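Long-range contacts in single-stranded DNA-binding protein (Thermus aquaticus, PDB 2IHE), which probably binds single-stranded DNA and recruits partner proteins to their sites of action during DNA replication, recombination and repair: residues A[12-17]-A[68-73]; A[29-34]-A[53-58]; A[77-82]-A[100-105]. All blocks are in the same frame, centred on the assembly; numbering follows the deposited sequence.

Contact 1: A[12-17]-A[68-73]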
ATOM      1  N   GLY A  12       3.768  14.212   1.403  1.00 30.56           N
ATOM      2  CA  GLY A  12       4.439  15.205   2.220  1.00 33.43           C
ATOM      3  C   GLY A  12       4.510  16.512   1.466  1.00 33.14           C
ATOM      4  O   GLY A  12       4.047  16.592   0.325  1.00 31.70           O
ATOM      5  N   THR A  13       5.094  17.529   2.099  1.00 31.74           N
ATOM      6  CA  THR A  13       5.207  18.863   1.501  1.00 28.41           C
ATOM      7  C   THR A  13       6.650  19.169   1.120  1.00 25.36           C
ATOM      8  O   THR A  13       7.573  18.854   1.876  1.00 28.14           O
ATOM      9  CB  THR A  13       4.704  19.977   2.478  1.00 38.19           C
ATOM     10  OG1 THR A  13       5.650  20.169   3.535  1.00 52.14           O
ATOM     11  CG2 THR A  13       3.382  19.573   3.108  1.00 29.72           C
ATOM     12  N   LEU A  14       6.841  19.765  -0.058  1.00 29.81           N
ATOM     13  CA  LEU A  14       8.178  20.117  -0.530  1.00 33.46           C
ATOM     14  C   LEU A  14       8.735  21.180   0.377  1.00 43.71           C
ATOM     15  O   LEU A  14       8.069  22.168   0.656  1.00 41.52           O
ATOM     16  CB  LEU A  14       8.132  20.647  -1.960  1.00 34.63           C
ATOM     17  CG  LEU A  14       8.123  19.585  -3.048  1.00 40.93           C
ATOM     18  CD1 LEU A  14       7.973  20.239  -4.408  1.00 34.34           C
ATOM     19  CD2 LEU A  14       9.420  18.798  -2.972  1.00 37.95           C
ATOM     20  N   THR A  15       9.960  20.973   0.837  1.00 41.43           N
ATOM     21  CA  THR A  15      10.601  21.916   1.734  1.00 52.26           C
ATOM     22  C   THR A  15      11.538  22.905   1.031  1.00 49.76           C
ATOM     23  O   THR A  15      12.116  23.784   1.662  1.00 46.19           O
ATOM     24  CB  THR A  15      11.370  21.171   2.825  1.00 51.12           C
ATOM     25  OG1 THR A  15      12.197  20.171   2.224  1.00 46.99           O
ATOM     26  CG2 THR A  15      10.404  20.512   3.793  1.00 37.56           C
ATOM     27  N   ALA A  16      11.676  22.764  -0.279  1.00 43.12           N
ATOM     28  CA  ALA A  16      12.518  23.649  -1.071  1.00 36.17           C
ATOM     29  C   ALA A  16      12.077  23.452  -2.511  1.00 39.70           C
ATOM     30  O   ALA A  16      11.390  22.475  -2.821  1.00 39.53           O
ATOM     31  CB  ALA A  16      13.980  23.270  -0.902  1.00 40.80           C
ATOM     32  N   ARG A  17      12.451  24.373  -3.389  1.00 44.74           N
ATOM     33  CA  ARG A  17      12.075  24.255  -4.794  1.00 54.66           C
ATOM     34  C   ARG A  17      12.989  23.194  -5.414  1.00 59.85           C
ATOM     35  O   ARG A  17      14.213  23.285  -5.299  1.00 63.01           O
ATOM     36  CB  ARG A  17      12.262  25.602  -5.494  1.00 60.16           C
ATOM     37  CG  ARG A  17      11.457  25.775  -6.769  1.00 64.88           C
ATOM     38  CD  ARG A  17      11.474  27.234  -7.220  1.00 74.21           C
ATOM     39  NE  ARG A  17      10.631  27.488  -8.390  1.00 86.18           N
ATOM     40  CZ  ARG A  17      10.919  27.100  -9.631  1.00 92.73           C
ATOM     41  NH1 ARG A  17      12.037  26.430  -9.884  1.00106.90           N
ATOM     42  NH2 ARG A  17      10.084  27.383 -10.623  1.00 84.41           N
ATOM     43  N   ASP A  68      10.614  21.742 -12.801  1.00 80.59           N
ATOM     44  CA  ASP A  68      10.464  23.099 -13.320  1.00 84.14           C
ATOM     45  C   ASP A  68       9.182  23.709 -12.756  1.00 81.38           C
ATOM     46  O   ASP A  68       9.069  24.927 -12.619  1.00 86.48           O
ATOM     47  CB  ASP A  68      10.670  23.118 -14.836  1.00 92.25           C
ATOM     48  CG  ASP A  68       9.866  22.046 -15.547  1.00 94.17           C
ATOM     49  OD1 ASP A  68       8.627  22.183 -15.624  1.00100.02           O
ATOM     50  OD2 ASP A  68      10.387  21.033 -16.058  1.00 86.54           O
ATOM     51  N   LEU A  69       8.224  22.849 -12.433  1.00 76.29           N
ATOM     52  CA  LEU A  69       6.940  23.275 -11.871  1.00 69.40           C
ATOM     53  C   LEU A  69       6.660  23.161 -10.387  1.00 63.16           C
ATOM     54  O   LEU A  69       5.638  23.652  -9.909  1.00 54.60           O
ATOM     55  CB  LEU A  69       5.889  22.430 -12.589  1.00 64.32           C
ATOM     56  CG  LEU A  69       6.121  22.272 -14.082  1.00 66.30           C
ATOM     57  CD1 LEU A  69       4.949  21.570 -14.747  1.00 59.13           C
ATOM     58  CD2 LEU A  69       6.330  23.644 -14.649  1.00 56.86           C
ATOM     59  N   LEU A  70       7.552  22.504  -9.661  1.00 57.27           N
ATOM     60  CA  LEU A  70       7.338  22.310  -8.240  1.00 54.48           C
ATOM     61  C   LEU A  70       7.856  23.442  -7.369  1.00 43.16           C
ATOM     62  O   LEU A  70       9.033  23.788  -7.395  1.00 42.28           O
ATOM     63  CB  LEU A  70       7.936  20.966  -7.819  1.00 51.93           C
ATOM     64  CG  LEU A  70       7.415  19.837  -8.720  1.00 55.02           C
ATOM     65  CD1 LEU A  70       8.121  18.547  -8.382  1.00 47.43           C
ATOM     66  CD2 LEU A  70       5.905  19.688  -8.565  1.00 32.07           C
ATOM     67  N   GLU A  71       6.944  24.020  -6.603  1.00 45.40           N
ATOM     68  CA  GLU A  71       7.275  25.111  -5.706  1.00 48.01           C
ATOM     69  C   GLU A  71       7.410  24.600  -4.272  1.00 43.90           C
ATOM     70  O   GLU A  71       6.699  23.678  -3.851  1.00 40.81           O
ATOM     71  CB  GLU A  71       6.179  26.185  -5.746  1.00 63.71           C
ATOM     72  CG  GLU A  71       5.845  26.724  -7.127  1.00 74.45           C
ATOM     73  CD  GLU A  71       6.770  27.839  -7.567  1.00 78.05           C
ATOM     74  OE1 GLU A  71       8.007  27.632  -7.575  1.00 84.18           O
ATOM     75  OE2 GLU A  71       6.252  28.928  -7.912  1.00 89.42           O
ATOM     76  N   LYS A  72       8.336  25.208  -3.538  1.00 41.55           N
ATOM     77  CA  LYS A  72       8.566  24.896  -2.138  1.00 45.51           C
ATOM     78  C   LYS A  72       7.210  25.056  -1.438  1.00 41.97           C
ATOM     79  O   LYS A  72       6.568  26.092  -1.569  1.00 41.62           O
ATOM     80  CB  LYS A  72       9.582  25.898  -1.586  1.00 49.15           C
ATOM     81  CG  LYS A  72       9.880  25.814  -0.104  1.00 63.01           C
ATOM     82  CD  LYS A  72      10.999  26.794   0.253  1.00 71.20           C
ATOM     83  CE  LYS A  72      11.485  26.630   1.693  1.00 73.83           C
ATOM     84  NZ  LYS A  72      12.698  27.454   1.979  1.00 71.78           N
ATOM     85  N   GLY A  73       6.766  24.033  -0.710  1.00 41.05           N
ATOM     86  CA  GLY A  73       5.483  24.121  -0.028  1.00 33.32           C
ATOM     87  C   GLY A  73       4.380  23.292  -0.671  1.00 41.65           C
ATOM     88  O   GLY A  73       3.295  23.140  -0.105  1.00 35.47           O
TER

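Contact 2: A[29-34]-A[53-58]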
ATOM      1  N   ILE A  29      17.543  13.917 -13.679  1.00 35.82           N
ATOM      2  CA  ILE A  29      17.532  13.525 -12.282  1.00 46.63           C
ATOM      3  C   ILE A  29      16.920  14.647 -11.455  1.00 52.82           C
ATOM      4  O   ILE A  29      17.402  15.776 -11.487  1.00 48.99           O
ATOM      5  CB  ILE A  29      18.952  13.258 -11.783  1.00 49.11           C
ATOM      6  CG1 ILE A  29      19.615  12.197 -12.663  1.00 51.40           C
ATOM      7  CG2 ILE A  29      18.914  12.805 -10.344  1.00 34.20           C
ATOM      8  CD1 ILE A  29      21.067  11.927 -12.329  1.00 55.76           C
ATOM      9  N   LEU A  30      15.856  14.337 -10.721  1.00 43.98           N
ATOM     10  CA  LEU A  30      15.181  15.336  -9.897  1.00 37.19           C
ATOM     11  C   LEU A  30      15.023  14.845  -8.458  1.00 44.94           C
ATOM     12  O   LEU A  30      14.384  13.824  -8.214  1.00 51.55           O
ATOM     13  CB  LEU A  30      13.805  15.652 -10.493  1.00 34.65           C
ATOM     14  CG  LEU A  30      13.026  16.830  -9.906  1.00 46.93           C
ATOM     15  CD1 LEU A  30      13.697  18.144 -10.282  1.00 39.59           C
ATOM     16  CD2 LEU A  30      11.607  16.792 -10.437  1.00 36.32           C
ATOM     17  N   ASP A  31      15.616  15.574  -7.515  1.00 46.14           N
ATOM     18  CA  ASP A  31      15.550  15.244  -6.088  1.00 47.36           C
ATOM     19  C   ASP A  31      14.544  16.155  -5.396  1.00 46.56           C
ATOM     20  O   ASP A  31      14.608  17.374  -5.536  1.00 45.38           O
ATOM     21  CB  ASP A  31      16.927  15.426  -5.424  1.00 40.64           C
ATOM     22  CG  ASP A  31      17.823  14.209  -5.578  1.00 42.14           C
ATOM     23  OD1 ASP A  31      17.683  13.486  -6.583  1.00 61.88           O
ATOM     24  OD2 ASP A  31      18.677  13.987  -4.698  1.00 58.79           O
ATOM     25  N   LEU A  32      13.613  15.557  -4.660  1.00 48.41           N
ATOM     26  CA  LEU A  32      12.600  16.315  -3.937  1.00 40.89           C
ATOM     27  C   LEU A  32      12.760  16.040  -2.453  1.00 47.84           C
ATOM     28  O   LEU A  32      12.851  14.893  -2.044  1.00 39.36           O
ATOM     29  CB  LEU A  32      11.197  15.897  -4.370  1.00 37.80           C
ATOM     30  CG  LEU A  32      10.906  15.928  -5.866  1.00 40.77           C
ATOM     31  CD1 LEU A  32       9.419  15.744  -6.106  1.00 42.69           C
ATOM     32  CD2 LEU A  32      11.359  17.249  -6.426  1.00 58.75           C
ATOM     33  N   ASN A  33      12.804  17.092  -1.648  1.00 42.96           N
ATOM     34  CA  ASN A  33      12.945  16.936  -0.206  1.00 39.01           C
ATOM     35  C   ASN A  33      11.557  17.082   0.398  1.00 38.51           C
ATOM     36  O   ASN A  33      10.964  18.157   0.349  1.00 39.91           O
ATOM     37  CB  ASN A  33      13.892  18.003   0.342  1.00 45.36           C
ATOM     38  CG  ASN A  33      15.246  17.990  -0.355  1.00 48.06           C
ATOM     39  OD1 ASN A  33      16.042  17.070  -0.172  1.00 50.55           O
ATOM     40  ND2 ASN A  33      15.505  19.011  -1.170  1.00 61.27           N
ATOM     41  N   LEU A  34      11.040  15.985   0.951  1.00 39.26           N
ATOM     42  CA  LEU A  34       9.715  15.973   1.545  1.00 34.92           C
ATOM     43  C   LEU A  34       9.728  15.870   3.067  1.00 35.84           C
ATOM     44  O   LEU A  34      10.590  15.227   3.663  1.00 33.59           O
ATOM     45  CB  LEU A  34       8.888  14.811   0.969  1.00 40.99           C
ATOM     46  CG  LEU A  34       8.490  14.802  -0.512  1.00 54.99           C
ATOM     47  CD1 LEU A  34       7.632  13.573  -0.803  1.00 37.62           C
ATOM     48  CD2 LEU A  34       7.720  16.066  -0.853  1.00 61.51           C
ATOM     49  N   TYR A  53      11.767  13.654   7.279  1.00 32.13           N
ATOM     50  CA  TYR A  53      12.267  14.406   6.135  1.00 40.10           C
ATOM     51  C   TYR A  53      12.944  13.401   5.232  1.00 39.16           C
ATOM     52  O   TYR A  53      13.971  12.837   5.599  1.00 36.80           O
ATOM     53  CB  TYR A  53      13.274  15.467   6.586  1.00 46.90           C
ATOM     54  CG  TYR A  53      12.722  16.394   7.647  1.00 59.61           C
ATOM     55  CD1 TYR A  53      12.782  16.054   8.999  1.00 53.63           C
ATOM     56  CD2 TYR A  53      12.078  17.581   7.294  1.00 65.71           C
ATOM     57  CE1 TYR A  53      12.210  16.869   9.974  1.00 56.39           C
ATOM     58  CE2 TYR A  53      11.501  18.404   8.256  1.00 66.19           C
ATOM     59  CZ  TYR A  53      11.568  18.045   9.595  1.00 67.10           C
ATOM     60  OH  TYR A  53      10.983  18.852  10.552  1.00 88.45           O
ATOM     61  N   HIS A  54      12.363  13.168   4.060  1.00 39.66           N
ATOM     62  CA  HIS A  54      12.915  12.202   3.110  1.00 33.16           C
ATOM     63  C   HIS A  54      13.176  12.789   1.731  1.00 28.78           C
ATOM     64  O   HIS A  54      12.305  13.428   1.144  1.00 33.45           O
ATOM     65  CB  HIS A  54      11.961  11.011   2.941  1.00 30.35           C
ATOM     66  CG  HIS A  54      11.816  10.171   4.169  1.00 33.15           C
ATOM     67  ND1 HIS A  54      12.888   9.560   4.786  1.00 33.03           N
ATOM     68  CD2 HIS A  54      10.725   9.846   4.901  1.00 28.92           C
ATOM     69  CE1 HIS A  54      12.462   8.898   5.845  1.00 30.51           C
ATOM     70  NE2 HIS A  54      11.154   9.055   5.937  1.00 29.92           N
ATOM     71  N   ARG A  55      14.376  12.562   1.213  1.00 30.00           N
ATOM     72  CA  ARG A  55      14.716  13.024  -0.122  1.00 36.08           C
ATOM     73  C   ARG A  55      14.302  11.895  -1.070  1.00 36.03           C
ATOM     74  O   ARG A  55      14.708  10.751  -0.888  1.00 56.48           O
ATOM     75  CB  ARG A  55      16.217  13.254  -0.243  1.00 38.58           C
ATOM     76  CG  ARG A  55      16.636  13.969  -1.507  1.00 42.08           C
ATOM     77  CD  ARG A  55      18.024  13.543  -1.885  1.00 50.46           C
ATOM     78  NE  ARG A  55      17.997  12.192  -2.422  1.00 63.63           N
ATOM     79  CZ  ARG A  55      19.021  11.349  -2.377  1.00 64.43           C
ATOM     80  NH1 ARG A  55      20.162  11.717  -1.810  1.00 67.57           N
ATOM     81  NH2 ARG A  55      18.908  10.138  -2.908  1.00 50.92           N
ATOM     82  N   VAL A  56      13.481  12.207  -2.066  1.00 37.93           N
ATOM     83  CA  VAL A  56      13.045  11.194  -3.017  1.00 47.15           C
ATOM     84  C   VAL A  56      13.625  11.538  -4.376  1.00 42.66           C
ATOM     85  O   VAL A  56      13.632  12.700  -4.783  1.00 31.56           O
ATOM     86  CB  VAL A  56      11.493  11.121  -3.132  1.00 48.03           C
ATOM     87  CG1 VAL A  56      10.869  11.202  -1.756  1.00 42.46           C
ATOM     88  CG2 VAL A  56      10.968  12.212  -4.040  1.00 56.76           C
ATOM     89  N   ARG A  57      14.111  10.524  -5.077  1.00 36.43           N
ATOM     90  CA  ARG A  57      14.701  10.743  -6.384  1.00 27.82           C
ATOM     91  C   ARG A  57      13.836  10.280  -7.552  1.00 33.07           C
ATOM     92  O   ARG A  57      13.342   9.153  -7.578  1.00 36.25           O
ATOM     93  CB  ARG A  57      16.058  10.059  -6.459  1.00 28.67           C
ATOM     94  CG  ARG A  57      16.666  10.123  -7.845  1.00 38.33           C
ATOM     95  CD  ARG A  57      18.136   9.754  -7.835  1.00 36.30           C
ATOM     96  NE  ARG A  57      18.930  10.703  -7.069  1.00 44.69           N
ATOM     97  CZ  ARG A  57      20.254  10.770  -7.120  1.00 61.35           C
ATOM     98  NH1 ARG A  57      20.935   9.941  -7.902  1.00 75.61           N
ATOM     99  NH2 ARG A  57      20.896  11.675  -6.397  1.00 63.30           N
ATOM    100  N   LEU A  58      13.660  11.171  -8.518  1.00 26.55           N
ATOM    101  CA  LEU A  58      12.883  10.887  -9.715  1.00 33.75           C
ATOM    102  C   LEU A  58      13.871  10.969 -10.885  1.00 38.70           C
ATOM    103  O   LEU A  58      14.671  11.898 -10.960  1.00 30.51           O
ATOM    104  CB  LEU A  58      11.766  11.926  -9.850  1.00 34.50           C
ATOM    105  CG  LEU A  58      10.634  11.709 -10.856  1.00 46.08           C
ATOM    106  CD1 LEU A  58       9.977  10.342 -10.657  1.00 35.72           C
ATOM    107  CD2 LEU A  58       9.632  12.836 -10.680  1.00 32.83           C
TER

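Contact 3: A[77-82]-A[100-105]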
ATOM      1  N   PHE A  77       2.270  13.538  -3.765  1.00 29.38           N
ATOM      2  CA  PHE A  77       2.022  12.116  -3.528  1.00 29.27           C
ATOM      3  C   PHE A  77       3.109  11.329  -4.268  1.00 33.49           C
ATOM      4  O   PHE A  77       3.354  11.561  -5.447  1.00 33.15           O
ATOM      5  CB  PHE A  77       0.656  11.675  -4.054  1.00 26.97           C
ATOM      6  CG  PHE A  77       0.480  10.159  -4.112  1.00 26.82           C
ATOM      7  CD1 PHE A  77       0.536   9.382  -2.949  1.00 28.93           C
ATOM      8  CD2 PHE A  77       0.275   9.511  -5.334  1.00 23.82           C
ATOM      9  CE1 PHE A  77       0.392   7.982  -3.008  1.00 32.34           C
ATOM     10  CE2 PHE A  77       0.128   8.123  -5.403  1.00 23.64           C
ATOM     11  CZ  PHE A  77       0.187   7.356  -4.238  1.00 30.64           C
ATOM     12  N   VAL A  78       3.752  10.403  -3.570  1.00 25.62           N
ATOM     13  CA  VAL A  78       4.810   9.579  -4.140  1.00 30.29           C
ATOM     14  C   VAL A  78       4.468   8.094  -4.118  1.00 35.51           C
ATOM     15  O   VAL A  78       3.950   7.592  -3.132  1.00 26.33           O
ATOM     16  CB  VAL A  78       6.112   9.737  -3.347  1.00 33.81           C
ATOM     17  CG1 VAL A  78       7.192   8.851  -3.938  1.00 28.83           C
ATOM     18  CG2 VAL A  78       6.533  11.190  -3.329  1.00 23.19           C
ATOM     19  N   GLU A  79       4.747   7.403  -5.213  1.00 29.86           N
ATOM     20  CA  GLU A  79       4.553   5.957  -5.297  1.00 28.52           C
ATOM     21  C   GLU A  79       5.948   5.501  -5.688  1.00 33.68           C
ATOM     22  O   GLU A  79       6.429   5.886  -6.741  1.00 25.99           O
ATOM     23  CB  GLU A  79       3.594   5.586  -6.416  1.00 36.49           C
ATOM     24  CG  GLU A  79       3.376   4.086  -6.504  1.00 44.08           C
ATOM     25  CD  GLU A  79       2.790   3.633  -7.833  1.00 40.20           C
ATOM     26  OE1 GLU A  79       1.934   4.348  -8.400  1.00 40.87           O
ATOM     27  OE2 GLU A  79       3.173   2.543  -8.299  1.00 49.66           O
ATOM     28  N   GLY A  80       6.617   4.713  -4.858  1.00 28.52           N
ATOM     29  CA  GLY A  80       7.960   4.303  -5.223  1.00 30.23           C
ATOM     30  C   GLY A  80       8.499   3.077  -4.523  1.00 25.86           C
ATOM     31  O   GLY A  80       7.750   2.156  -4.210  1.00 25.79           O
ATOM     32  N   ARG A  81       9.805   3.059  -4.272  1.00 23.88           N
ATOM     33  CA  ARG A  81      10.438   1.921  -3.613  1.00 28.14           C
ATOM     34  C   ARG A  81      11.761   2.301  -2.946  1.00 24.98           C
ATOM     35  O   ARG A  81      12.310   3.368  -3.202  1.00 35.46           O
ATOM     36  CB  ARG A  81      10.685   0.815  -4.636  1.00 36.43           C
ATOM     37  CG  ARG A  81      11.532   1.271  -5.799  1.00 46.24           C
ATOM     38  CD  ARG A  81      11.562   0.250  -6.908  1.00 57.33           C
ATOM     39  NE  ARG A  81      11.771   0.891  -8.211  1.00 66.01           N
ATOM     40  CZ  ARG A  81      12.892   1.505  -8.594  1.00 65.82           C
ATOM     41  NH1 ARG A  81      13.938   1.570  -7.775  1.00 64.94           N
ATOM     42  NH2 ARG A  81      12.964   2.051  -9.805  1.00 63.06           N
ATOM     43  N   LEU A  82      12.274   1.419  -2.092  1.00 29.25           N
ATOM     44  CA  LEU A  82      13.533   1.672  -1.393  1.00 38.21           C
ATOM     45  C   LEU A  82      14.737   1.166  -2.171  1.00 42.16           C
ATOM     46  O   LEU A  82      14.737   0.045  -2.676  1.00 40.80           O
ATOM     47  CB  LEU A  82      13.515   1.021  -0.008  1.00 37.14           C
ATOM     48  CG  LEU A  82      12.470   1.571   0.962  1.00 40.87           C
ATOM     49  CD1 LEU A  82      12.607   0.887   2.310  1.00 36.95           C
ATOM     50  CD2 LEU A  82      12.657   3.077   1.106  1.00 32.41           C
ATOM     51  N   ARG A 100      13.147   5.897  -4.137  1.00 33.21           N
ATOM     52  CA  ARG A 100      13.177   6.100  -5.578  1.00 28.18           C
ATOM     53  C   ARG A 100      11.730   6.219  -6.056  1.00 30.42           C
ATOM     54  O   ARG A 100      10.948   5.279  -5.940  1.00 32.10           O
ATOM     55  CB  ARG A 100      13.857   4.914  -6.257  1.00 29.46           C
ATOM     56  CG  ARG A 100      13.835   4.977  -7.769  1.00 31.90           C
ATOM     57  CD  ARG A 100      14.762   6.055  -8.321  1.00 40.42           C
ATOM     58  NE  ARG A 100      14.585   6.187  -9.763  1.00 56.59           N
ATOM     59  CZ  ARG A 100      14.790   5.201 -10.631  1.00 65.85           C
ATOM     60  NH1 ARG A 100      15.188   4.008 -10.199  1.00 60.78           N
ATOM     61  NH2 ARG A 100      14.581   5.403 -11.929  1.00 74.81           N
ATOM     62  N   ALA A 101      11.379   7.386  -6.576  1.00 41.44           N
ATOM     63  CA  ALA A 101      10.033   7.622  -7.045  1.00 37.02           C
ATOM     64  C   ALA A 101       9.835   7.117  -8.467  1.00 38.63           C
ATOM     65  O   ALA A 101      10.594   7.454  -9.367  1.00 36.55           O
ATOM     66  CB  ALA A 101       9.704   9.115  -6.961  1.00 31.53           C
ATOM     67  N   GLU A 102       8.815   6.290  -8.655  1.00 34.18           N
ATOM     68  CA  GLU A 102       8.483   5.767  -9.971  1.00 30.12           C
ATOM     69  C   GLU A 102       7.544   6.790 -10.593  1.00 38.12           C
ATOM     70  O   GLU A 102       7.565   7.014 -11.806  1.00 44.37           O
ATOM     71  CB  GLU A 102       7.773   4.415  -9.852  1.00 29.79           C
ATOM     72  CG  GLU A 102       8.603   3.318  -9.198  1.00 39.12           C
ATOM     73  CD  GLU A 102       7.728   2.248  -8.566  1.00 56.50           C
ATOM     74  OE1 GLU A 102       6.492   2.449  -8.507  1.00 91.34           O
ATOM     75  OE2 GLU A 102       8.274   1.216  -8.120  1.00 70.53           O
ATOM     76  N   PHE A 103       6.717   7.398  -9.744  1.00 32.58           N
ATOM     77  CA  PHE A 103       5.763   8.425 -10.165  1.00 33.27           C
ATOM     78  C   PHE A 103       5.545   9.406  -9.026  1.00 37.04           C
ATOM     79  O   PHE A 103       5.847   9.111  -7.874  1.00 43.22           O
ATOM     80  CB  PHE A 103       4.384   7.837 -10.490  1.00 32.29           C
ATOM     81  CG  PHE A 103       4.402   6.627 -11.379  1.00 38.38           C
ATOM     82  CD1 PHE A 103       4.344   5.349 -10.831  1.00 44.07           C
ATOM     83  CD2 PHE A 103       4.429   6.761 -12.765  1.00 42.94           C
ATOM     84  CE1 PHE A 103       4.298   4.228 -11.646  1.00 48.52           C
ATOM     85  CE2 PHE A 103       4.386   5.640 -13.590  1.00 45.46           C
ATOM     86  CZ  PHE A 103       4.322   4.374 -13.032  1.00 44.88           C
ATOM     87  N   ILE A 104       5.020  10.578  -9.359  1.00 36.61           N
ATOM     88  CA  ILE A 104       4.670  11.581  -8.357  1.00 34.74           C
ATOM     89  C   ILE A 104       3.446  12.324  -8.866  1.00 33.26           C
ATOM     90  O   ILE A 104       3.201  12.395 -10.072  1.00 35.29           O
ATOM     91  CB  ILE A 104       5.798  12.630  -8.069  1.00 37.99           C
ATOM     92  CG1 ILE A 104       6.062  13.491  -9.306  1.00 43.30           C
ATOM     93  CG2 ILE A 104       7.054  11.935  -7.585  1.00 23.90           C
ATOM     94  CD1 ILE A 104       6.934  14.697  -9.033  1.00 60.91           C
ATOM     95  N   ASP A 105       2.671  12.865  -7.937  1.00 33.48           N
ATOM     96  CA  ASP A 105       1.477  13.614  -8.285  1.00 33.90           C
ATOM     97  C   ASP A 105       1.274  14.768  -7.329  1.00 35.54           C
ATOM     98  O   ASP A 105       0.934  14.571  -6.167  1.00 36.58           O
ATOM     99  CB  ASP A 105       0.252  12.706  -8.255  1.00 33.96           C
ATOM    100  CG  ASP A 105       0.251  11.715  -9.386  1.00 41.43           C
ATOM    101  OD1 ASP A 105      -0.055  12.120 -10.529  1.00 46.76           O
ATOM    102  OD2 ASP A 105       0.574  10.538  -9.138  1.00 40.67           O
TER

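Contact 1: A[12-17]-A[68-73]
Leu-14 and Arg-17 meet Leu-70 to Gly-73 in a surface contact where strand 5-14 runs out into a loop and meets the loop that follows helix 61-66. The backbones join through one bond, Gly-73 N to Leu-14 O at 2.7 Å, a bent bond with an N-H...O angle of 139°. At its backbone angles Gly-73 tolerates no side chain, since a CB would jam against the preceding carbonyl. On the inner side, Leu-14 CD1 presses tightly on Leu-70 CB, at 3.5 Å, the two side chains crossing at about a right angle; both also rest on Leu-32 and Ile-76, within the hydrophobic interior. The outer side is polar. The Arg-17 chain, extended from CG to NE, runs alongside Glu-71 and forms a salt bridge from NE to Glu-71 OE1 at 2.8 Å. Leu-70 O lies over one face of the guanidinium, offset toward its rim. With CG anti to the backbone N (chi1 175°), the straight Lys-72 chain is laid across Thr-15, CG 3.5 Å from Thr-15 O. In the OB fold, a helix characteristically links the third and fourth strands; here the loop leaving helix 61-66 closes against the end of the first strand.

Contact 2: A[29-34]-A[53-58]
Ile-29 to Leu-34 and Tyr-53 to Leu-58 form an antiparallel beta hairpin, the second and third strands of an OB-fold barrel. Three hydrogen-bonded pairs, Leu-30 with Leu-58, Leu-32 with Val-56 and Leu-34 with His-54, alternate with two non-hydrogen-bonded ones. The bond from Leu-32 N to Val-56 O, at 2.9 Å, is nearly straight. The face carrying Leu-32 and Val-56 is apolar: Val-56 CG2 meets Leu-32 CB at 3.7 Å, while CG1 reaches Leu-34 CD1, and Leu-14 packs on both leucines. At one end of this face His-54 is buried, and its NE2 is satisfied by Leu-201 O.

On the other face Asp-31 is shared by two arginines. Its OD1 takes Arg-57 NE on the syn lone pair at 3.1 Å, the oxygen standing 30° out of the guanidinium plane. OD2 lies over a face of the Arg-55 guanidinium, 3.0 Å from NE, a purely electrostatic salt bridge with no N-H aimed at it. Both arginine chains bend at chi3 (74° in Arg-55, -64° in Arg-57), which brings them round the carboxylate. Ile-29 CG2 sits 3.8 Å above the Arg-57 guanidinium plane, and Gln-98 adds a weak hydrogen bond to Arg-55 NH2. Were Arg-57 cut back to an alanine, Asp-31 OD1 would probably lose its N-H donor and Ile-29 CG2 its cover, with Arg-55 alone of the two arginines left beside the carboxylate.

The chemistry thus divides the hairpin into an oily inward face and a charged outer one. Because a single carboxylate faces two guanidinium groups, the outer face probably keeps some net positive charge, which would suit a protein that binds single-stranded DNA.

Contact 3: A[77-82]-A[100-105]
Glu-79 O is gripped by two successive amides, Glu-102 N at 3.1 Å and, more weakly, Phe-103 N at 3.4 Å, which defines a classic beta bulge in the antiparallel hairpin of strands 75-86 and 95-107. The bulge shifts the register by one, and the second strand turns a corner at Glu-102. Gly-80 sits just beyond it, pressed so close to the other strand that a CB would clash with Arg-100 O.

Two carboxylates lie close on the face above the bulge: Glu-79 OE2 and Glu-102 OE1, both acceptors, are 3.3 Å apart, which is likely to favour some proton uptake. Arg-81 NE and Glu-102 OE2 form a salt bridge at 3.5 Å. Arg-81 CG lies between its backbone N and carbonyl carbon (chi1 57°), and from there the chain runs beside Arg-100, whose CG lies over its guanidinium face. Arg-81 NH2 and Arg-100 NH1, both donors, approach to 3.0 Å, the two arginines being gathered round Glu-83, whose OE2 bridges to both. On the barrel's inner side Val-78 CG1 touches Ala-101 CB. At the far end of the pairing Asp-105 OD2, hydrogen-bonded to Ala-2 N of the second subunit, meets the Phe-77 ring at its edge, in plane, 4.0 Å from CD2.

In the fold
The three contacts illustrate how two hairpins and a loop contact are built into one OB barrel. Contact 2 is nested within the chain span closed by contact 1, and contact 3 follows both. Centres of contacts 1 and 2 lie about 10 Å apart, those of 2 and 3 about 9 Å, and those of 1 and 3 about 15 Å. Contacts 2 and 3 lie in one sheet, which contact 1 reaches through strand 5-14. Pairing of 5-14 with 75-86, and of 50-59 in parallel with 95-107 through Arg-57 O and Ala-101 N, closes the barrel. Leu-70 and Ile-104 pack together, linking contacts 1 and 3. Contact 3 also borders the second subunit, with five residues within reach against one in contact 1, and so lies at the homodimer interface.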